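Local coordinates for protein DyP-type peroxidase (Pleurotus ostreatus PC15, PDB 6FSK) that probably uses hydrogen peroxide, through its heme b, to oxidise dyes and, at a non-canonical site, manganese(II), at residues A[17-22]-A[174-179]; A[259-264]-A[444-449]; A[195-200]-A[207-212]. The protein carries 1 engineered substitution. All blocks are in the same frame, centred on the assembly; numbering follows the deposited sequence.

Contact 1 of 3, residues A[17-22]-A[174-179]; sequences PKRTET and GDVRPG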
loop_
_atom_site.group_PDB
_atom_site.type_symbol
_atom_site.label_atom_id
_atom_site.label_comp_id
_atom_site.label_asym_id
_atom_site.label_seq_id
_atom_site.Cartn_x
_atom_site.Cartn_y
_atom_site.Cartn_z
ATOM N N PRO A 17 5.505 -11.323 -9.296
ATOM C CA PRO A 17 4.818 -10.902 -10.472
ATOM C C PRO A 17 3.445 -11.578 -10.524
ATOM O O PRO A 17 3.272 -12.719 -10.063
ATOM C CB PRO A 17 5.693 -11.427 -11.618
ATOM C CG PRO A 17 6.400 -12.537 -11.062
ATOM C CD PRO A 17 6.626 -12.231 -9.595
ATOM N N LYS A 18 2.471 -10.828 -11.024
ATOM C CA LYS A 18 1.103 -11.367 -11.006
ATOM C C LYS A 18 0.143 -10.728 -11.971
ATOM O O LYS A 18 0.165 -9.492 -12.204
ATOM C CB LYS A 18 0.582 -11.151 -9.591
ATOM C CG LYS A 18 0.660 -9.678 -9.124
ATOM C CD LYS A 18 0.497 -9.519 -7.604
ATOM C CE LYS A 18 0.587 -8.080 -7.098
ATOM N NZ LYS A 18 0.730 -8.053 -5.624
ATOM N N ARG A 19 -0.811 -11.529 -12.402
ATOM C CA ARG A 19 -2.067 -11.085 -12.923
ATOM C C ARG A 19 -3.206 -11.335 -11.920
ATOM O O ARG A 19 -4.269 -10.676 -11.991
ATOM C CB ARG A 19 -2.355 -11.795 -14.263
ATOM C CG ARG A 19 -1.386 -11.274 -15.342
ATOM C CD ARG A 19 -1.658 -11.817 -16.745
ATOM N NE ARG A 19 -3.005 -11.613 -17.277
ATOM C CZ ARG A 19 -4.058 -12.420 -17.098
ATOM N NH1 ARG A 19 -4.015 -13.541 -16.365
ATOM N NH2 ARG A 19 -5.214 -12.085 -17.653
ATOM N N THR A 20 -2.990 -12.329 -11.016
ATOM C CA THR A 20 -3.968 -12.710 -9.993
ATOM C C THR A 20 -3.227 -13.153 -8.747
ATOM O O THR A 20 -2.067 -13.580 -8.802
ATOM C CB THR A 20 -4.980 -13.737 -10.487
ATOM O OG1 THR A 20 -6.020 -13.961 -9.537
ATOM C CG2 THR A 20 -4.298 -15.059 -10.839
ATOM N N GLU A 21 -3.870 -12.989 -7.625
ATOM C CA GLU A 21 -3.254 -13.292 -6.328
ATOM C C GLU A 21 -4.313 -13.685 -5.335
ATOM O O GLU A 21 -5.309 -12.981 -5.197
ATOM C CB GLU A 21 -2.412 -12.079 -5.831
ATOM C CG GLU A 21 -1.562 -12.341 -4.615
ATOM C CD GLU A 21 -0.625 -11.176 -4.322
ATOM O OE1 GLU A 21 -1.012 -10.052 -4.635
ATOM O OE2 GLU A 21 0.481 -11.447 -3.731
ATOM N N THR A 22 -4.064 -14.751 -4.566
ATOM C CA THR A 22 -4.905 -15.121 -3.462
ATOM C C THR A 22 -4.179 -14.986 -2.137
ATOM O O THR A 22 -3.069 -15.495 -1.964
ATOM C CB THR A 22 -5.450 -16.522 -3.651
ATOM O OG1 THR A 22 -6.308 -16.513 -4.805
ATOM C CG2 THR A 22 -6.226 -16.973 -2.445
ATOM N N GLY A 174 -7.327 -11.089 -5.675
ATOM C CA GLY A 174 -7.109 -9.904 -6.499
ATOM C C GLY A 174 -6.921 -10.344 -7.960
ATOM O O GLY A 174 -6.390 -11.447 -8.274
ATOM N N ASP A 175 -7.288 -9.454 -8.859
ATOM C CA ASP A 175 -7.150 -9.633 -10.265
ATOM C C ASP A 175 -6.853 -8.305 -10.922
ATOM O O ASP A 175 -7.564 -7.313 -10.644
ATOM C CB ASP A 175 -8.472 -10.125 -10.818
ATOM C CG ASP A 175 -8.823 -11.502 -10.278
ATOM O OD1 ASP A 175 -8.205 -12.498 -10.807
ATOM O OD2 ASP A 175 -9.692 -11.591 -9.392
ATOM N N VAL A 176 -5.828 -8.261 -11.749
ATOM C CA VAL A 176 -5.575 -7.013 -12.467
ATOM C C VAL A 176 -6.766 -6.701 -13.389
ATOM O O VAL A 176 -7.565 -7.584 -13.766
ATOM C CB VAL A 176 -4.221 -7.046 -13.224
ATOM C CG1 VAL A 176 -3.057 -7.279 -12.234
ATOM C CG2 VAL A 176 -4.277 -7.997 -14.388
ATOM N N ARG A 177 -6.861 -5.441 -13.794
ATOM C CA ARG A 177 -7.997 -5.034 -14.636
ATOM C C ARG A 177 -7.735 -5.447 -16.090
ATOM O O ARG A 177 -6.624 -5.707 -16.493
ATOM C CB ARG A 177 -8.215 -3.544 -14.433
ATOM C CG ARG A 177 -8.788 -3.264 -13.036
ATOM C CD ARG A 177 -9.021 -1.803 -12.734
ATOM N NE ARG A 177 -10.018 -1.323 -13.686
ATOM C CZ ARG A 177 -10.052 -0.103 -14.195
ATOM N NH1 ARG A 177 -9.147 0.834 -13.879
ATOM N NH2 ARG A 177 -11.025 0.220 -15.054
ATOM N N PRO A 178 -8.773 -5.455 -16.904
ATOM C CA PRO A 178 -8.612 -5.882 -18.324
ATOM C C PRO A 178 -7.895 -4.913 -19.225
ATOM O O PRO A 178 -7.948 -3.673 -19.041
ATOM C CB PRO A 178 -10.068 -6.053 -18.781
ATOM C CG PRO A 178 -10.927 -5.406 -17.803
ATOM C CD PRO A 178 -10.177 -5.294 -16.513
ATOM N N GLY A 179 -7.234 -5.455 -20.247
ATOM C CA GLY A 179 -6.701 -4.601 -21.274
ATOM C C GLY A 179 -5.667 -3.587 -20.873
ATOM O O GLY A 179 -4.821 -3.863 -20.032
HETATM O O HOH W 1 -6.971 -12.045 -13.194
#

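Contact 2 of 3, residues A[259-264]-A[444-449]; sequences NPIVLP and GTNPND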
loop_
_atom_site.group_PDB
_atom_site.type_symbol
_atom_site.label_atom_id
_atom_site.label_comp_id
_atom_site.label_asym_id
_atom_site.label_seq_id
_atom_site.Cartn_x
_atom_site.Cartn_y
_atom_site.Cartn_z
ATOM N N ASN A 259 -18.441 18.667 -9.412
ATOM C CA ASN A 259 -17.531 19.723 -8.897
ATOM C C ASN A 259 -16.446 20.105 -9.921
ATOM O O ASN A 259 -15.263 20.189 -9.607
ATOM C CB ASN A 259 -16.826 19.238 -7.624
ATOM C CG ASN A 259 -17.758 19.167 -6.479
ATOM O OD1 ASN A 259 -17.972 20.180 -5.784
ATOM N ND2 ASN A 259 -18.381 18.016 -6.282
ATOM N N PRO A 260 -16.782 20.309 -11.202
ATOM C CA PRO A 260 -15.738 20.643 -12.169
ATOM C C PRO A 260 -15.010 21.907 -11.751
ATOM O O PRO A 260 -15.660 22.902 -11.269
ATOM C CB PRO A 260 -16.489 20.906 -13.467
ATOM C CG PRO A 260 -17.861 21.318 -13.023
ATOM C CD PRO A 260 -18.131 20.429 -11.783
ATOM N N ILE A 261 -13.709 21.930 -11.948
ATOM C CA ILE A 261 -12.933 23.157 -11.643
ATOM C C ILE A 261 -13.326 24.188 -12.676
ATOM O O ILE A 261 -13.237 23.896 -13.862
ATOM C CB ILE A 261 -11.439 22.898 -11.622
ATOM C CG1 ILE A 261 -11.133 22.097 -10.353
ATOM C CG2 ILE A 261 -10.647 24.229 -11.650
ATOM C CD1 ILE A 261 -9.856 21.405 -10.477
ATOM N N VAL A 262 -13.738 25.367 -12.211
ATOM C CA VAL A 262 -14.159 26.454 -13.079
ATOM C C VAL A 262 -12.915 27.283 -13.286
ATOM O O VAL A 262 -12.286 27.827 -12.311
ATOM C CB VAL A 262 -15.332 27.215 -12.458
ATOM C CG1 VAL A 262 -15.637 28.432 -13.324
ATOM C CG2 VAL A 262 -16.538 26.285 -12.341
ATOM N N LEU A 263 -12.395 27.186 -14.513
ATOM C CA LEU A 263 -11.105 27.830 -14.866
ATOM C C LEU A 263 -11.377 28.325 -16.331
ATOM O O LEU A 263 -12.005 27.626 -17.121
ATOM C CB LEU A 263 -9.984 26.794 -14.788
ATOM C CG LEU A 263 -8.571 27.150 -14.484
ATOM C CD1 LEU A 263 -7.803 25.917 -14.028
ATOM C CD2 LEU A 263 -7.997 27.640 -15.782
ATOM N N PRO A 264 -10.998 29.581 -16.646
ATOM C CA PRO A 264 -11.241 30.084 -17.994
ATOM C C PRO A 264 -10.761 29.121 -19.044
ATOM O O PRO A 264 -9.595 28.653 -19.068
ATOM C CB PRO A 264 -10.405 31.388 -18.028
ATOM C CG PRO A 264 -10.385 31.860 -16.571
ATOM C CD PRO A 264 -10.241 30.538 -15.824
ATOM N N GLY A 444 -7.552 23.981 -1.916
ATOM C CA GLY A 444 -6.496 24.134 -2.867
ATOM C C GLY A 444 -6.742 23.490 -4.220
ATOM O O GLY A 444 -5.873 23.563 -5.090
ATOM N N THR A 445 -7.903 22.854 -4.448
ATOM C CA THR A 445 -8.130 22.186 -5.710
ATOM C C THR A 445 -8.332 23.161 -6.903
ATOM O O THR A 445 -8.009 22.776 -7.996
ATOM C CB THR A 445 -9.240 21.138 -5.634
ATOM O OG1 THR A 445 -10.513 21.733 -5.396
ATOM C CG2 THR A 445 -8.914 20.031 -4.573
ATOM N N ASN A 446 -8.874 24.371 -6.729
ATOM C CA ASN A 446 -9.020 25.307 -7.832
ATOM C C ASN A 446 -7.718 26.158 -7.864
ATOM O O ASN A 446 -7.422 26.865 -6.879
ATOM C CB ASN A 446 -10.175 26.220 -7.639
ATOM C CG ASN A 446 -10.353 27.136 -8.864
ATOM O OD1 ASN A 446 -9.435 27.777 -9.356
ATOM N ND2 ASN A 446 -11.526 27.039 -9.452
ATOM N N PRO A 447 -6.918 26.079 -8.916
ATOM C CA PRO A 447 -5.639 26.810 -8.957
ATOM C C PRO A 447 -5.791 28.301 -8.817
ATOM O O PRO A 447 -4.867 28.986 -8.347
ATOM C CB PRO A 447 -5.069 26.485 -10.349
ATOM C CG PRO A 447 -5.915 25.426 -10.891
ATOM C CD PRO A 447 -7.114 25.225 -10.096
ATOM N N ASN A 448 -6.932 28.823 -9.216
ATOM C CA ASN A 448 -7.143 30.283 -9.104
ATOM C C ASN A 448 -7.692 30.750 -7.787
ATOM O O ASN A 448 -7.686 31.956 -7.511
ATOM C CB ASN A 448 -8.049 30.789 -10.245
ATOM C CG ASN A 448 -7.360 30.788 -11.573
ATOM O OD1 ASN A 448 -6.147 30.977 -11.631
ATOM N ND2 ASN A 448 -8.123 30.573 -12.650
ATOM N N ASP A 449 -8.196 29.850 -6.939
ATOM C CA ASP A 449 -8.845 30.245 -5.679
ATOM C C ASP A 449 -8.459 29.165 -4.625
ATOM O O ASP A 449 -9.294 28.330 -4.257
ATOM C CB ASP A 449 -10.331 30.250 -6.015
ATOM C CG ASP A 449 -11.219 30.698 -4.895
ATOM O OD1 ASP A 449 -10.730 31.400 -3.987
ATOM O OD2 ASP A 449 -12.424 30.240 -4.926
HETATM O O HOH W 2 -14.089 25.241 -9.245
HETATM O O HOH W 3 -10.988 30.235 -12.059
#

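Contact 3 of 3, residues A[195-200]-A[207-212]; sequences HPAVEQ and PGQDPI. Unlike the reference sequence in segment 195-200: His195 (reference Asn).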
loop_
_atom_site.group_PDB
_atom_site.type_symbol
_atom_site.label_atom_id
_atom_site.label_comp_id
_atom_site.label_asym_id
_atom_site.label_seq_id
_atom_site.Cartn_x
_atom_site.Cartn_y
_atom_site.Cartn_z
ATOM N N HIS A 195 8.164 4.129 -6.058
ATOM C CA HIS A 195 8.601 3.366 -4.904
ATOM C C HIS A 195 9.994 3.815 -4.523
ATOM O O HIS A 195 10.708 4.342 -5.369
ATOM C CB HIS A 195 8.710 1.885 -5.147
ATOM C CG HIS A 195 7.443 1.276 -5.643
ATOM N ND1 HIS A 195 6.356 1.103 -4.800
ATOM C CD2 HIS A 195 7.078 0.857 -6.869
ATOM C CE1 HIS A 195 5.350 0.604 -5.516
ATOM N NE2 HIS A 195 5.761 0.449 -6.778
ATOM N N PRO A 196 10.385 3.613 -3.271
ATOM C CA PRO A 196 11.748 3.989 -2.941
ATOM C C PRO A 196 12.723 3.008 -3.588
ATOM O O PRO A 196 12.466 1.771 -3.622
ATOM C CB PRO A 196 11.814 3.813 -1.442
ATOM C CG PRO A 196 10.734 2.745 -1.167
ATOM C CD PRO A 196 9.633 3.178 -2.075
ATOM N N ALA A 197 13.842 3.530 -4.039
ATOM C CA ALA A 197 14.944 2.617 -4.388
ATOM C C ALA A 197 15.648 2.204 -3.101
ATOM O O ALA A 197 15.804 3.011 -2.190
ATOM C CB ALA A 197 15.911 3.299 -5.321
ATOM N N VAL A 198 16.178 0.965 -3.058
ATOM C CA VAL A 198 16.756 0.422 -1.860
ATOM C C VAL A 198 18.221 0.148 -2.151
ATOM O O VAL A 198 18.585 -0.615 -3.057
ATOM C CB VAL A 198 16.049 -0.884 -1.476
ATOM C CG1 VAL A 198 16.699 -1.504 -0.290
ATOM C CG2 VAL A 198 14.571 -0.526 -1.189
ATOM N N GLU A 199 19.074 0.817 -1.392
ATOM C CA GLU A 199 20.506 0.588 -1.496
ATOM C C GLU A 199 20.791 -0.898 -1.316
ATOM O O GLU A 199 20.195 -1.623 -0.495
ATOM C CB GLU A 199 21.296 1.409 -0.490
ATOM C CG GLU A 199 21.216 2.890 -0.646
ATOM C CD GLU A 199 22.317 3.587 0.178
ATOM O OE1 GLU A 199 23.531 3.177 -0.101
ATOM O OE2 GLU A 199 22.076 4.481 1.009
ATOM N N GLN A 200 21.831 -1.323 -2.048
ATOM C CA GLN A 200 22.278 -2.728 -2.011
ATOM C C GLN A 200 21.304 -3.686 -2.712
ATOM O O GLN A 200 21.491 -4.940 -2.622
ATOM C CB GLN A 200 22.650 -3.212 -0.621
ATOM C CG GLN A 200 23.584 -2.238 0.111
ATOM C CD GLN A 200 24.094 -2.807 1.385
ATOM O OE1 GLN A 200 23.565 -2.561 2.489
ATOM N NE2 GLN A 200 25.126 -3.634 1.247
ATOM N N PRO A 207 15.737 8.195 -12.552
ATOM C CA PRO A 207 15.853 9.629 -12.274
ATOM C C PRO A 207 14.773 10.074 -11.299
ATOM O O PRO A 207 13.573 9.761 -11.447
ATOM C CB PRO A 207 15.669 10.278 -13.661
ATOM C CG PRO A 207 16.051 9.166 -14.595
ATOM C CD PRO A 207 15.494 7.921 -13.988
ATOM N N GLY A 208 15.238 10.753 -10.243
ATOM C CA GLY A 208 14.350 11.229 -9.198
ATOM C C GLY A 208 14.015 10.254 -8.043
ATOM O O GLY A 208 13.220 10.570 -7.142
ATOM N N GLN A 209 14.588 9.052 -8.110
ATOM C CA GLN A 209 14.365 8.010 -7.180
ATOM C C GLN A 209 15.583 8.023 -6.258
ATOM O O GLN A 209 16.649 7.466 -6.579
ATOM C CB GLN A 209 14.224 6.721 -7.920
ATOM C CG GLN A 209 13.568 5.627 -7.172
ATOM C CD GLN A 209 13.449 4.295 -7.886
ATOM O OE1 GLN A 209 14.218 3.960 -8.825
ATOM N NE2 GLN A 209 12.558 3.424 -7.336
ATOM N N ASP A 210 15.438 8.671 -5.094
ATOM C CA ASP A 210 16.436 8.734 -4.067
ATOM C C ASP A 210 16.558 7.355 -3.384
ATOM O O ASP A 210 15.493 6.681 -3.113
ATOM C CB ASP A 210 15.921 9.693 -2.953
ATOM C CG ASP A 210 15.719 11.115 -3.436
ATOM O OD1 ASP A 210 16.286 11.440 -4.507
ATOM O OD2 ASP A 210 15.025 11.918 -2.747
ATOM N N PRO A 211 17.790 6.781 -3.393
ATOM C CA PRO A 211 17.814 5.472 -2.735
ATOM C C PRO A 211 17.949 5.616 -1.221
ATOM O O PRO A 211 18.641 6.532 -0.739
ATOM C CB PRO A 211 19.021 4.751 -3.316
ATOM C CG PRO A 211 19.824 5.795 -3.925
ATOM C CD PRO A 211 19.041 7.060 -4.069
ATOM N N ILE A 212 17.303 4.676 -0.509
ATOM C CA ILE A 212 17.293 4.612 0.959
ATOM C C ILE A 212 17.970 3.347 1.437
ATOM O O ILE A 212 18.038 2.346 0.716
ATOM C CB ILE A 212 15.849 4.700 1.514
ATOM C CG1 ILE A 212 15.076 3.412 1.312
ATOM C CG2 ILE A 212 15.169 5.969 0.989
ATOM C CD1 ILE A 212 13.655 3.523 1.886
HETATM O O HOH W 4 20.296 6.420 1.453
#

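Contact 1 of 3, residues A[17-22]-A[174-179]
Arg19, Thr20 and Glu21 run antiparallel to Gly174, Asp175 and Val176, and the pairing shows how a backbone ladder can be reinforced by side chains where two strands give way to loops. The ladder itself starts at the hydrogen-bonded pair of Glu21 and Gly174, with Glu21 N bonded to Gly174 O at 3.0 Å and Gly174 N to Glu21 O at 2.8 Å. Thr20 and Asp175 follow as a non-hydrogen-bonded pair. Beyond them Val176 N meets Arg19 O at 2.9 Å, nearly straight at 173°, carrying the pairing past the regular strands.

Side-chain polar contacts gather on the face shared by Thr20 and Asp175, whose side chains lie next to each other and point the same way. With OG1 anti to the backbone N (chi1 -172°), the Thr20 hydroxyl stands 2.8 Å from Gly174 O and 2.9 Å from Asp175 OD1, two acceptors for one proton. Asp175 OD1 also accepts from His143 and from a water at 2.7 Å that donates as well to Arg19 O, while OD2 forms a salt bridge with Arg173. On the Glu21 face, Lys18 NZ reaches Glu21 OE1 at 2.8 Å, on its syn side but 32° out of the carboxylate plane, and has a second partner in Arg356 O.

The packing falls to Val176, whose CG1 and CG2 methyls each lie 3.6 Å from the carbonyl oxygen of Arg19.

Within the DyP alpha+beta barrel domain, strand 20-28 runs between 166-175 and 134-140. Arg19 and Thr20 both face Gly140, a classic beta bulge, and the Arg19 guanidinium turns to Asp141 O. Asp175 bonds through its backbone to Gln359, so strand 354-360, last in the sheet order, meets strand 166-175 at this corner.

Contact 2 of 3, residues A[259-264]-A[444-449]
Val262 and Asn446 bring together two loops without regular secondary structure, and the motif behind the join is an Asx turn at Asn446 that coincides with a type I beta turn from Asn446 to Asp449. The direct polar link is one hydrogen bond: Asn446 ND2 donates to Val262 O at 3.1 Å, with 161° at the hydrogen and the donor tilted from the carbonyl plane.

Carbon contacts flank this bond. The ethyl arm of Ile261 ends with CD1 3.4 Å from Thr445 O, whereas its CG2 methyl turns to Asn446 ND2 and makes an apolar contact with Pro447 CD, the latter at 4.0 Å. Leu263 crosses Pro447 at about a right angle, laying CD1 on Pro447 CG at 3.7 Å, the second apolar pair. The amide of Asn448 arrives last, its ND2 touching Leu263 CG and, 3.8 Å away, Pro264 CD.

Two waters widen the polar seam. One accepts from both Val262 N and Asn446 ND2, so the two N-H groups of this amide serve a carbonyl and a water. The other accepts from Asn448 ND2 and donates to Val262 O at 2.7 Å, giving that oxygen two donors.

What aims the Asn446 amide is its own turn. CG lies anti to the backbone N (chi1 -176°), bringing OD1 round to the backbone ahead and ND2 across to the other loop; with both ends engaged, the amide is restrained from flipping. Helix 268-280 touches both loops: Ile261 is backbone-bonded to Gly271, Arg278 bonds Gly444 O and, weakly, Thr445 O, and Leu275 touches Thr445. The Asx turn itself closes through Asn448 N, which meets Asn446 OD1 at 2.7 Å in the carbonyl plane.

Contact 3 of 3, residues A[195-200]-A[207-212]
His195 O accepts from the side chain of Gln209 beside a two-strand parallel sheet, 197-198 with 211-212, a compact example of parallel pairing across a short connection. Gln209 NE2 stands 2.9 Å from His195 O, almost straight at 173°, yet 44° above the carbonyl plane. Its extended chain, with CG swung away from the backbone N (chi1 -161°), carries the amide across, and OE1 is held by Leu206 N. An alanine here is likely to leave His195 O and Leu206 N without these partners and to take away part of the cover over Ala197 CB.

Two backbone bonds build the sheet: Ile212 N to Ala197 O and Glu199 N to Ile212 O, each at 2.8 Å between the named atoms. A water donating to both Glu199 OE2 and Pro211 O ties the glutamate side chain to the neighbouring strand.

Packing follows on both faces. Ala197 CB lies 3.7 Å from Gln209 CD and also touches Pro211 CB, while Glu199 CG runs past that same proline. Elsewhere Pro196 meets Ile354 of strand 354-360 and Arg352, and Ile212 touches Asp349; between the two segments Ile212 CD1 rests 3.8 Å from Pro196 CB.

How the contacts relate
The three contacts are separate joins that close one after another along the chain, and none touches another. Contacts 1 and 3 lie nearest, about 10 Å between nearest atoms, and strands 166-175 and 197-198 are consecutive; contact 1 falls in the DyP barrel range, contact 3 in the C-terminal one. Contact 3 lies nearer the cofactor than contact 1, the His195 side chain being about 6 Å from the heme and about 4 Å from that of heme-binding Arg355. The Lys18 side chain of contact 1 is about 13 Å from the heme. Contact 2 is more peripheral, its centre about 36 Å from that of contact 1, although the Thr445 side chain comes within about 11 Å of that of the axial ligand His329.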